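Local atomic coordinates of alpha,alpha-trehalose-phosphate synthase (UDP-forming) (Burkholderia xenovorans, PDB entry 5V0T), a protein that belongs to glycosyltransferase family 20, whose members have the GT-B fold of two Rossmann-like domains facing each other across a ligand-binding cleft. Residues D83-G88 / D140-P145; N212-P217 / T224-G229; V381-V386 / A406-G411. One frame throughout, in Å; residues are numbered along the deposited sequence.

Contact 1 of 3, residues D83-G88 / D140-P145. With G6P (6-O-phosphono-alpha-D-glucopyranose), chain J.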
loop_
_atom_site.group_PDB
_atom_site.type_symbol
_atom_site.label_atom_id
_atom_site.label_comp_id
_atom_site.label_asym_id
_atom_site.label_seq_id
_atom_site.Cartn_x
_atom_site.Cartn_y
_atom_site.Cartn_z
ATOM N N ASP A 83 -14.148 -6.332 15.587
ATOM C CA ASP A 83 -14.382 -7.620 14.934
ATOM C C ASP A 83 -15.249 -7.473 13.686
ATOM O O ASP A 83 -14.984 -8.120 12.667
ATOM C CB ASP A 83 -15.024 -8.601 15.912
ATOM C CG ASP A 83 -14.027 -9.175 16.909
ATOM O OD1 ASP A 83 -12.818 -9.222 16.599
ATOM O OD2 ASP A 83 -14.458 -9.581 18.006
ATOM N N GLN A 84 -16.276 -6.619 13.729
ATOM C CA GLN A 84 -17.219 -6.568 12.613
ATOM C C GLN A 84 -16.722 -5.661 11.499
ATOM O O GLN A 84 -16.806 -6.009 10.316
ATOM C CB GLN A 84 -18.598 -6.092 13.089
ATOM C CG GLN A 84 -19.291 -7.055 14.024
ATOM C CD GLN A 84 -20.572 -6.485 14.642
ATOM O OE1 GLN A 84 -21.038 -5.404 14.285
ATOM N NE2 GLN A 84 -21.134 -7.221 15.586
ATOM N N TYR A 85 -16.206 -4.493 11.866
ATOM C CA TYR A 85 -15.860 -3.461 10.899
ATOM C C TYR A 85 -14.472 -3.682 10.307
ATOM O O TYR A 85 -14.279 -3.572 9.086
ATOM C CB TYR A 85 -15.962 -2.098 11.586
ATOM C CG TYR A 85 -15.003 -1.010 11.154
ATOM C CD1 TYR A 85 -15.308 -0.179 10.080
ATOM C CD2 TYR A 85 -13.828 -0.759 11.871
ATOM C CE1 TYR A 85 -14.457 0.847 9.702
ATOM C CE2 TYR A 85 -12.957 0.270 11.498
ATOM C CZ TYR A 85 -13.296 1.072 10.412
ATOM O OH TYR A 85 -12.486 2.096 10.013
ATOM N N TYR A 86 -13.496 -4.013 11.146
ATOM C CA TYR A 86 -12.110 -4.087 10.695
ATOM C C TYR A 86 -11.696 -5.511 10.339
ATOM O O TYR A 86 -11.362 -5.788 9.181
ATOM C CB TYR A 86 -11.196 -3.483 11.768
ATOM C CG TYR A 86 -9.705 -3.631 11.519
ATOM C CD1 TYR A 86 -9.016 -2.725 10.718
ATOM C CD2 TYR A 86 -8.988 -4.665 12.104
ATOM C CE1 TYR A 86 -7.635 -2.860 10.497
ATOM C CE2 TYR A 86 -7.622 -4.807 11.900
ATOM C CZ TYR A 86 -6.948 -3.897 11.099
ATOM O OH TYR A 86 -5.589 -4.055 10.908
ATOM N N ARG A 87 -11.708 -6.430 11.314
ATOM C CA ARG A 87 -11.393 -7.821 11.000
ATOM C C ARG A 87 -12.437 -8.434 10.075
ATOM O O ARG A 87 -12.112 -9.319 9.276
ATOM C CB ARG A 87 -11.301 -8.660 12.278
ATOM C CG ARG A 87 -10.051 -8.445 13.105
ATOM C CD ARG A 87 -10.020 -9.373 14.323
ATOM N NE ARG A 87 -9.889 -10.775 13.958
ATOM C CZ ARG A 87 -10.829 -11.689 14.158
ATOM N NH1 ARG A 87 -11.968 -11.340 14.732
ATOM N NH2 ARG A 87 -10.622 -12.949 13.788
ATOM N N GLY A 88 -13.689 -7.982 10.177
ATOM C CA GLY A 88 -14.786 -8.567 9.435
ATOM C C GLY A 88 -14.883 -8.019 8.030
ATOM O O GLY A 88 -14.183 -8.485 7.128
ATOM N N ASP A 140 -9.243 5.284 2.079
ATOM C CA ASP A 140 -9.139 3.825 1.934
ATOM C C ASP A 140 -10.403 3.048 2.283
ATOM O O ASP A 140 -11.404 3.608 2.738
ATOM C CB ASP A 140 -7.954 3.252 2.730
ATOM C CG ASP A 140 -7.131 2.277 1.888
ATOM O OD1 ASP A 140 -7.479 2.131 0.697
ATOM O OD2 ASP A 140 -6.149 1.675 2.383
ATOM N N TYR A 141 -10.349 1.735 2.040
ATOM C CA TYR A 141 -11.541 0.912 1.887
ATOM C C TYR A 141 -12.368 0.770 3.166
ATOM O O TYR A 141 -13.558 0.449 3.075
ATOM C CB TYR A 141 -11.121 -0.467 1.388
ATOM C CG TYR A 141 -10.073 -1.130 2.256
ATOM C CD1 TYR A 141 -8.717 -0.820 2.131
ATOM C CD2 TYR A 141 -10.437 -2.097 3.178
ATOM C CE1 TYR A 141 -7.762 -1.442 2.927
ATOM C CE2 TYR A 141 -9.499 -2.725 3.961
ATOM C CZ TYR A 141 -8.165 -2.397 3.841
ATOM O OH TYR A 141 -7.248 -3.066 4.629
ATOM N N HIS A 142 -11.773 0.980 4.349
ATOM C CA HIS A 142 -12.542 0.892 5.591
ATOM C C HIS A 142 -13.654 1.920 5.637
ATOM O O HIS A 142 -14.651 1.735 6.351
ATOM C CB HIS A 142 -11.638 1.115 6.809
ATOM C CG HIS A 142 -10.323 0.418 6.727
ATOM N ND1 HIS A 142 -9.277 0.886 5.957
ATOM C CD2 HIS A 142 -9.873 -0.707 7.334
ATOM C CE1 HIS A 142 -8.249 0.065 6.073
ATOM N NE2 HIS A 142 -8.581 -0.905 6.907
ATOM N N LEU A 143 -13.497 3.017 4.908
ATOM C CA LEU A 143 -14.284 4.226 5.144
ATOM C C LEU A 143 -15.099 4.634 3.914
ATOM O O LEU A 143 -15.464 5.801 3.760
ATOM C CB LEU A 143 -13.361 5.355 5.620
ATOM C CG LEU A 143 -12.661 5.027 6.947
ATOM C CD1 LEU A 143 -11.583 6.044 7.255
ATOM C CD2 LEU A 143 -13.679 4.977 8.084
ATOM N N ILE A 144 -15.416 3.669 3.050
ATOM C CA ILE A 144 -16.268 3.921 1.877
ATOM C C ILE A 144 -17.597 4.587 2.250
ATOM O O ILE A 144 -18.018 5.504 1.529
ATOM C CB ILE A 144 -16.488 2.620 1.093
ATOM C CG1 ILE A 144 -15.185 2.227 0.369
ATOM C CG2 ILE A 144 -17.676 2.745 0.093
ATOM C CD1 ILE A 144 -15.180 0.776 -0.189
ATOM N N PRO A 145 -18.290 4.213 3.336
ATOM C CA PRO A 145 -19.564 4.875 3.675
ATOM C C PRO A 145 -19.439 6.227 4.364
ATOM O O PRO A 145 -20.466 6.775 4.765
ATOM C CB PRO A 145 -20.240 3.872 4.634
ATOM C CG PRO A 145 -19.477 2.567 4.459
ATOM C CD PRO A 145 -18.075 3.014 4.166
HETATM C C1 G6P J . -2.367 -1.052 3.333
HETATM C C2 G6P J . -3.732 -0.389 3.401
HETATM C C3 G6P J . -3.786 0.605 4.563
HETATM C C4 G6P J . -3.398 -0.115 5.857
HETATM C C5 G6P J . -2.029 -0.776 5.684
HETATM C C6 G6P J . -1.598 -1.463 6.981
HETATM O O1 G6P J . -1.416 -0.022 3.091
HETATM O O2 G6P J . -4.013 0.260 2.147
HETATM O O3 G6P J . -5.136 1.091 4.664
HETATM O O4 G6P J . -3.322 0.833 6.942
HETATM O O5 G6P J . -2.067 -1.697 4.582
HETATM O O6 G6P J . -2.605 -2.401 7.398
HETATM P P G6P J . -3.271 -2.254 8.857
HETATM O O1P G6P J . -2.214 -2.672 9.847
HETATM O O2P G6P J . -4.478 -3.149 8.798
HETATM O O3P G6P J . -3.616 -0.787 8.981
#

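Contact 2 of 3, residues N212-P217 / T224-G229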
loop_
_atom_site.group_PDB
_atom_site.type_symbol
_atom_site.label_atom_id
_atom_site.label_comp_id
_atom_site.label_asym_id
_atom_site.label_seq_id
_atom_site.Cartn_x
_atom_site.Cartn_y
_atom_site.Cartn_z
ATOM N N ASN A 212 -25.922 1.536 -14.253
ATOM C CA ASN A 212 -26.748 2.253 -15.230
ATOM C C ASN A 212 -26.452 3.754 -15.221
ATOM O O ASN A 212 -27.302 4.572 -15.567
ATOM C CB ASN A 212 -28.242 1.974 -14.995
ATOM C CG ASN A 212 -29.121 2.486 -16.122
ATOM O OD1 ASN A 212 -28.978 2.070 -17.273
ATOM N ND2 ASN A 212 -30.033 3.400 -15.795
ATOM N N GLY A 213 -25.232 4.133 -14.839
ATOM C CA GLY A 213 -24.829 5.520 -14.796
ATOM C C GLY A 213 -23.980 5.906 -15.994
ATOM O O GLY A 213 -23.897 5.192 -16.996
ATOM N N THR A 214 -23.334 7.070 -15.881
ATOM C CA THR A 214 -22.465 7.555 -16.945
ATOM C C THR A 214 -21.168 8.093 -16.357
ATOM O O THR A 214 -21.100 8.515 -15.195
ATOM C CB THR A 214 -23.126 8.657 -17.809
ATOM O OG1 THR A 214 -23.407 9.807 -17.003
ATOM C CG2 THR A 214 -24.407 8.171 -18.465
ATOM N N ALA A 215 -20.140 8.096 -17.202
ATOM C CA ALA A 215 -18.832 8.644 -16.877
ATOM C C ALA A 215 -18.349 9.428 -18.086
ATOM O O ALA A 215 -18.203 8.859 -19.172
ATOM C CB ALA A 215 -17.843 7.533 -16.519
ATOM N N ASP A 216 -18.115 10.732 -17.908
ATOM C CA ASP A 216 -17.800 11.600 -19.030
ATOM C C ASP A 216 -16.473 12.311 -18.813
ATOM O O ASP A 216 -16.218 12.812 -17.714
ATOM C CB ASP A 216 -18.885 12.659 -19.228
ATOM C CG ASP A 216 -20.234 12.057 -19.526
ATOM O OD1 ASP A 216 -20.331 11.276 -20.495
ATOM O OD2 ASP A 216 -21.188 12.364 -18.783
ATOM N N PRO A 217 -15.634 12.414 -19.841
ATOM C CA PRO A 217 -14.396 13.190 -19.708
ATOM C C PRO A 217 -14.696 14.671 -19.506
ATOM O O PRO A 217 -15.818 15.149 -19.697
ATOM C CB PRO A 217 -13.673 12.934 -21.034
ATOM C CG PRO A 217 -14.782 12.660 -22.001
ATOM C CD PRO A 217 -15.820 11.902 -21.210
ATOM N N THR A 224 -16.522 13.383 -14.963
ATOM C CA THR A 224 -17.769 13.631 -14.262
ATOM C C THR A 224 -18.576 12.345 -14.233
ATOM O O THR A 224 -18.784 11.708 -15.274
ATOM C CB THR A 224 -18.567 14.743 -14.941
ATOM O OG1 THR A 224 -17.745 15.907 -15.036
ATOM C CG2 THR A 224 -19.822 15.070 -14.136
ATOM N N ILE A 225 -19.020 11.961 -13.039
ATOM C CA ILE A 225 -19.801 10.749 -12.827
ATOM C C ILE A 225 -21.250 11.140 -12.559
ATOM O O ILE A 225 -21.517 12.039 -11.753
ATOM C CB ILE A 225 -19.253 9.922 -11.654
ATOM C CG1 ILE A 225 -17.756 9.631 -11.823
ATOM C CG2 ILE A 225 -20.045 8.637 -11.535
ATOM C CD1 ILE A 225 -17.441 8.751 -13.022
ATOM N N HIS A 226 -22.180 10.452 -13.215
ATOM C CA HIS A 226 -23.601 10.557 -12.910
ATOM C C HIS A 226 -24.108 9.163 -12.590
ATOM O O HIS A 226 -24.084 8.283 -13.457
ATOM C CB HIS A 226 -24.392 11.147 -14.080
ATOM C CG HIS A 226 -24.041 12.565 -14.408
ATOM N ND1 HIS A 226 -24.737 13.642 -13.900
ATOM C CD2 HIS A 226 -23.089 13.084 -15.218
ATOM C CE1 HIS A 226 -24.221 14.761 -14.373
ATOM N NE2 HIS A 226 -23.218 14.451 -15.174
ATOM N N ALA A 227 -24.565 8.960 -11.355
ATOM C CA ALA A 227 -25.055 7.651 -10.943
ATOM C C ALA A 227 -25.820 7.794 -9.638
ATOM O O ALA A 227 -25.497 8.650 -8.808
ATOM C CB ALA A 227 -23.912 6.639 -10.782
ATOM N N PHE A 228 -26.841 6.950 -9.476
ATOM C CA PHE A 228 -27.655 6.918 -8.259
ATOM C C PHE A 228 -28.251 8.286 -7.946
ATOM O O PHE A 228 -28.388 8.668 -6.782
ATOM C CB PHE A 228 -26.846 6.419 -7.060
ATOM C CG PHE A 228 -26.208 5.080 -7.262
ATOM C CD1 PHE A 228 -26.957 3.915 -7.149
ATOM C CD2 PHE A 228 -24.852 4.981 -7.545
ATOM C CE1 PHE A 228 -26.364 2.677 -7.328
ATOM C CE2 PHE A 228 -24.252 3.752 -7.721
ATOM C CZ PHE A 228 -25.009 2.593 -7.610
ATOM N N GLY A 229 -28.585 9.045 -8.992
ATOM C CA GLY A 229 -29.097 10.386 -8.811
ATOM C C GLY A 229 -28.074 11.431 -8.418
ATOM O O GLY A 229 -28.437 12.602 -8.264
#

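Contact 3 of 3, residues V381-V386 / A406-G411. With UDP (uridine-5'-diphosphate), chain I.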
loop_
_atom_site.group_PDB
_atom_site.type_symbol
_atom_site.label_atom_id
_atom_site.label_comp_id
_atom_site.label_asym_id
_atom_site.label_seq_id
_atom_site.Cartn_x
_atom_site.Cartn_y
_atom_site.Cartn_z
ATOM N N VAL A 381 7.312 0.465 -1.325
ATOM C CA VAL A 381 8.626 -0.151 -1.180
ATOM C C VAL A 381 9.378 -0.111 -2.503
ATOM O O VAL A 381 10.584 0.138 -2.538
ATOM C CB VAL A 381 8.491 -1.586 -0.634
ATOM C CG1 VAL A 381 9.722 -2.458 -1.028
ATOM C CG2 VAL A 381 8.295 -1.562 0.905
ATOM N N ALA A 382 8.677 -0.329 -3.614
ATOM C CA ALA A 382 9.336 -0.241 -4.918
ATOM C C ALA A 382 9.924 1.150 -5.144
ATOM O O ALA A 382 11.051 1.286 -5.639
ATOM C CB ALA A 382 8.348 -0.591 -6.039
ATOM N N LYS A 383 9.157 2.201 -4.815
ATOM C CA LYS A 383 9.635 3.562 -5.025
ATOM C C LYS A 383 10.757 3.902 -4.052
ATOM O O LYS A 383 11.716 4.596 -4.418
ATOM C CB LYS A 383 8.478 4.558 -4.899
ATOM C CG LYS A 383 7.406 4.337 -5.976
ATOM C CD LYS A 383 6.376 5.459 -6.014
ATOM C CE LYS A 383 5.445 5.298 -7.213
ATOM N NZ LYS A 383 4.499 6.449 -7.304
ATOM N N GLU A 384 10.657 3.404 -2.815
ATOM C CA GLU A 384 11.709 3.593 -1.821
ATOM C C GLU A 384 12.994 2.865 -2.207
ATOM O O GLU A 384 14.094 3.403 -2.014
ATOM C CB GLU A 384 11.212 3.122 -0.450
ATOM C CG GLU A 384 10.071 3.995 0.120
ATOM C CD GLU A 384 9.390 3.376 1.345
ATOM O OE1 GLU A 384 8.463 4.005 1.887
ATOM O OE2 GLU A 384 9.772 2.265 1.765
ATOM N N TYR A 385 12.886 1.628 -2.710
ATOM C CA TYR A 385 14.085 0.904 -3.132
ATOM C C TYR A 385 14.848 1.693 -4.193
ATOM O O TYR A 385 16.064 1.886 -4.089
ATOM C CB TYR A 385 13.742 -0.503 -3.658
ATOM C CG TYR A 385 14.954 -1.159 -4.270
ATOM C CD1 TYR A 385 15.897 -1.796 -3.470
ATOM C CD2 TYR A 385 15.200 -1.080 -5.646
ATOM C CE1 TYR A 385 17.064 -2.353 -4.022
ATOM C CE2 TYR A 385 16.365 -1.629 -6.203
ATOM C CZ TYR A 385 17.279 -2.272 -5.385
ATOM O OH TYR A 385 18.420 -2.826 -5.927
ATOM N N VAL A 386 14.146 2.173 -5.217
ATOM C CA VAL A 386 14.821 2.929 -6.263
ATOM C C VAL A 386 15.439 4.200 -5.689
ATOM O O VAL A 386 16.585 4.549 -6.002
ATOM C CB VAL A 386 13.840 3.243 -7.404
ATOM C CG1 VAL A 386 14.458 4.258 -8.351
ATOM C CG2 VAL A 386 13.446 1.955 -8.140
ATOM N N ALA A 406 4.099 -0.035 -11.291
ATOM C CA ALA A 406 4.573 -0.444 -12.612
ATOM C C ALA A 406 4.042 0.450 -13.722
ATOM O O ALA A 406 4.627 0.470 -14.812
ATOM C CB ALA A 406 4.180 -1.893 -12.915
ATOM N N GLN A 407 2.946 1.177 -13.485
ATOM C CA GLN A 407 2.440 2.078 -14.518
ATOM C C GLN A 407 3.385 3.248 -14.780
ATOM O O GLN A 407 3.299 3.861 -15.843
ATOM C CB GLN A 407 1.058 2.622 -14.146
ATOM C CG GLN A 407 -0.049 1.580 -14.054
ATOM C CD GLN A 407 -0.384 0.959 -15.391
ATOM O OE1 GLN A 407 -0.236 -0.246 -15.577
ATOM N NE2 GLN A 407 -0.849 1.774 -16.325
ATOM N N GLU A 408 4.289 3.575 -13.852
ATOM C CA GLU A 408 5.176 4.707 -14.058
ATOM C C GLU A 408 6.657 4.362 -14.028
ATOM O O GLU A 408 7.447 5.131 -14.581
ATOM C CB GLU A 408 4.889 5.831 -13.038
ATOM C CG GLU A 408 4.702 5.413 -11.578
ATOM C CD GLU A 408 3.936 6.454 -10.706
ATOM O OE1 GLU A 408 3.949 7.679 -10.986
ATOM O OE2 GLU A 408 3.315 6.036 -9.715
ATOM N N LEU A 409 7.058 3.222 -13.452
ATOM C CA LEU A 409 8.477 2.919 -13.236
ATOM C C LEU A 409 9.025 2.126 -14.420
ATOM O O LEU A 409 9.213 0.910 -14.355
ATOM C CB LEU A 409 8.675 2.155 -11.934
ATOM C CG LEU A 409 8.397 2.947 -10.664
ATOM C CD1 LEU A 409 8.818 2.132 -9.432
ATOM C CD2 LEU A 409 9.123 4.289 -10.738
ATOM N N ASP A 410 9.339 2.848 -15.502
ATOM C CA ASP A 410 9.749 2.189 -16.745
ATOM C C ASP A 410 11.084 1.461 -16.620
ATOM O O ASP A 410 11.318 0.474 -17.328
ATOM C CB ASP A 410 9.824 3.207 -17.882
ATOM C CG ASP A 410 8.484 3.440 -18.543
ATOM O OD1 ASP A 410 7.680 2.483 -18.616
ATOM O OD2 ASP A 410 8.238 4.579 -18.990
ATOM N N GLY A 411 11.972 1.931 -15.761
ATOM C CA GLY A 411 13.275 1.310 -15.630
ATOM C C GLY A 411 13.315 0.023 -14.845
ATOM O O GLY A 411 14.388 -0.558 -14.677
HETATM N N1 UDP I . 7.671 -0.440 6.224
HETATM C C2 UDP I . 8.260 -0.067 7.422
HETATM N N3 UDP I . 8.755 -1.095 8.172
HETATM C C4 UDP I . 8.730 -2.436 7.855
HETATM C C5 UDP I . 8.109 -2.748 6.595
HETATM C C6 UDP I . 7.621 -1.758 5.831
HETATM O O2 UDP I . 8.326 1.090 7.798
HETATM O O4 UDP I . 9.227 -3.251 8.641
HETATM C "C1'" UDP I . 7.133 0.628 5.376
HETATM C "C2'" UDP I . 7.806 0.720 4.009
HETATM O "O2'" UDP I . 8.983 1.504 4.106
HETATM C "C3'" UDP I . 6.705 1.394 3.188
HETATM C "C4'" UDP I . 5.426 0.802 3.794
HETATM O "O4'" UDP I . 5.777 0.346 5.118
HETATM O "O3'" UDP I . 6.690 2.810 3.340
HETATM C "C5'" UDP I . 4.806 -0.329 3.017
HETATM O "O5'" UDP I . 4.006 0.258 1.972
HETATM P PA UDP I . 3.701 -0.523 0.630
HETATM O O1A UDP I . 4.959 -1.147 0.063
HETATM O O2A UDP I . 2.986 0.421 -0.263
HETATM O O3A UDP I . 2.761 -1.723 1.046
HETATM P PB UDP I . 1.567 -1.913 2.071
HETATM O O1B UDP I . 0.883 -0.543 2.094
HETATM O O2B UDP I . 0.661 -2.934 1.350
HETATM O O3B UDP I . 2.050 -2.369 3.398
#

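Contact 1 of 3, residues D83-G88 / D140-P145
Tyr-85 and Tyr-86, neighbours on one helix, meet His-142 at two different places. The hydroxyl of Tyr-85 comes to the histidine's CB, with OH 3.5 Å from it, and also touches CD2 of Leu-143, while the carbonyl oxygen of His-142 lies at the edge of the tyrosine ring. Tyr-86 runs alongside the histidine, both pointing the same way, and its CD1 is 4.0 Å from CD2 of His-142. Its chi1 of 173° sets CG opposite the backbone N, and the ring reaches the phosphate of G6P, where OH donates to O2P at 2.6 Å. A tyrosine suits this place because it is long enough to lie beside the imidazole and still end in a donor.

At the sugar, OD2 of Asp-140 accepts from both O2 and O3 of G6P, each at 2.6 Å; its other oxygen, OD1, takes the backbone N-H of His-164. O3 lies in the plane of the His-142 ring, 3.6 Å from CE1. Farther out, Asn-17 holds the Tyr-85 hydroxyl and Asn-119 the carbonyl of His-142. The contact sets helix 79-98 against the loop between strand 135-139 and helix 146-152, with helix 109-126 touching both Tyr-85 and Pro-145.

Contact 2 of 3, residues N212-P217 / T224-G229
N of Thr-214 donates to O of His-226 at 2.8 Å. The return bond, from N of His-226 to O of Thr-214, is 3.0 Å long and nearly straight at 171°. Asp-216 and Thr-224 form the second hydrogen-bonded pair, giving and taking one bond each. Between them Ala-215 faces Ile-225 as a non-hydrogen-bonded pair, where CA-H groups point at carbonyls: CA of Ile-225 lies 3.5 Å from O of Thr-214.

The two faces differ in chemistry. On one, the small CB of Ala-215 meets CD1 of Ile-225 at 3.7 Å, and helix 197-209 covers both through Cys-204, Phe-203 and Ile-207; apolar residues fit this side. The other carries Thr-214, Asp-216, Thr-224 and His-226, polar groups suited to a more exposed surface. OG1 of Thr-214 stands between its backbone N and carbonyl carbon (chi1 63°), which brings it 3.4 Å from CB of His-226. The side chains of Asp-216 and His-226 cross at about a right angle, carboxylate and ring planes 55° apart, with OD2 of the aspartate 4.1 Å from CD2 of the histidine and no bond between them. At Gly-213 the absence of a side chain lets CA approach O of His-226 to 3.2 Å. Strands 214-216 and 223-227 form a beta hairpin, and strand 230-236 pairs antiparallel with the far side of 223-227, joining it to the mixed sheet.

Contact 3 of 3, residues V381-V386 / A406-G411
One turn and a half of helix, with Tyr-385 N bonded to Val-381 O and Val-386 N to Ala-382 O, faces a loop that leaves a 3-10 turn and bends at Leu-409 in an inverse gamma turn. This belongs to the GT-B half built on a parallel, Rossmann-like sheet, where helix 380-388 borders the nucleotide site.

The two sides of the helix do different work. On the loop side, the end of the long Lys-383 chain, extended beyond CG, reaches Glu-408, and the two side chains cross at about a right angle. A lysine suits this place because its aliphatic stem can lie in apolar surroundings: its CG is 4.3 Å from CD1 of Leu-409, while the ammonium is carried on to polar partners. NZ is also bonded to the carbonyl oxygen of Ile-239, so two acceptors grip it. Leu-409 packs beside the lysine stem, its CD1 4.4 Å from CB of Ala-382, a loose apolar contact, with the small Ala-382 letting the leucine lie against the helix; Met-445 and Leu-397 also touch the leucine.

On the UDP side, N of Val-381 donates to the phosphate oxygen O1A of UDP at 3.2 Å. The carboxylate of Glu-384 takes both ribose hydroxyls: OE1 accepts from O3' and OE2 from O2', each at 2.6 Å; Arg-356 forms a salt bridge with OE1, which probably helps to hold the carboxylate in place. In the salt bridge on the loop side, NZ of Lys-383 lies 2.7 Å from OE2 of Glu-408, which it meets from above the carboxylate plane.

Contacts 1 and 3 are buried and border ligands, whereas contact 2 is partly exposed, its centre about 28 Å from the centre of the chain. Contacts 1 and 2 both attach to the mixed sheet: contact 1 uses a loop following one of its strands and contact 2 lies on two of its antiparallel strands. Contact 3 joins a helix and a loop that flank the separate parallel sheet, on the opposite side of the chain's centre from contact 1. Their chemistry follows their places. Main-chain bonds join the hairpin, a salt bridge with apolar packing joins helix to loop in contact 3, and van der Waals contact joins the segments of contact 1, while Tyr-86 and Asp-140 hydrogen-bond G6P.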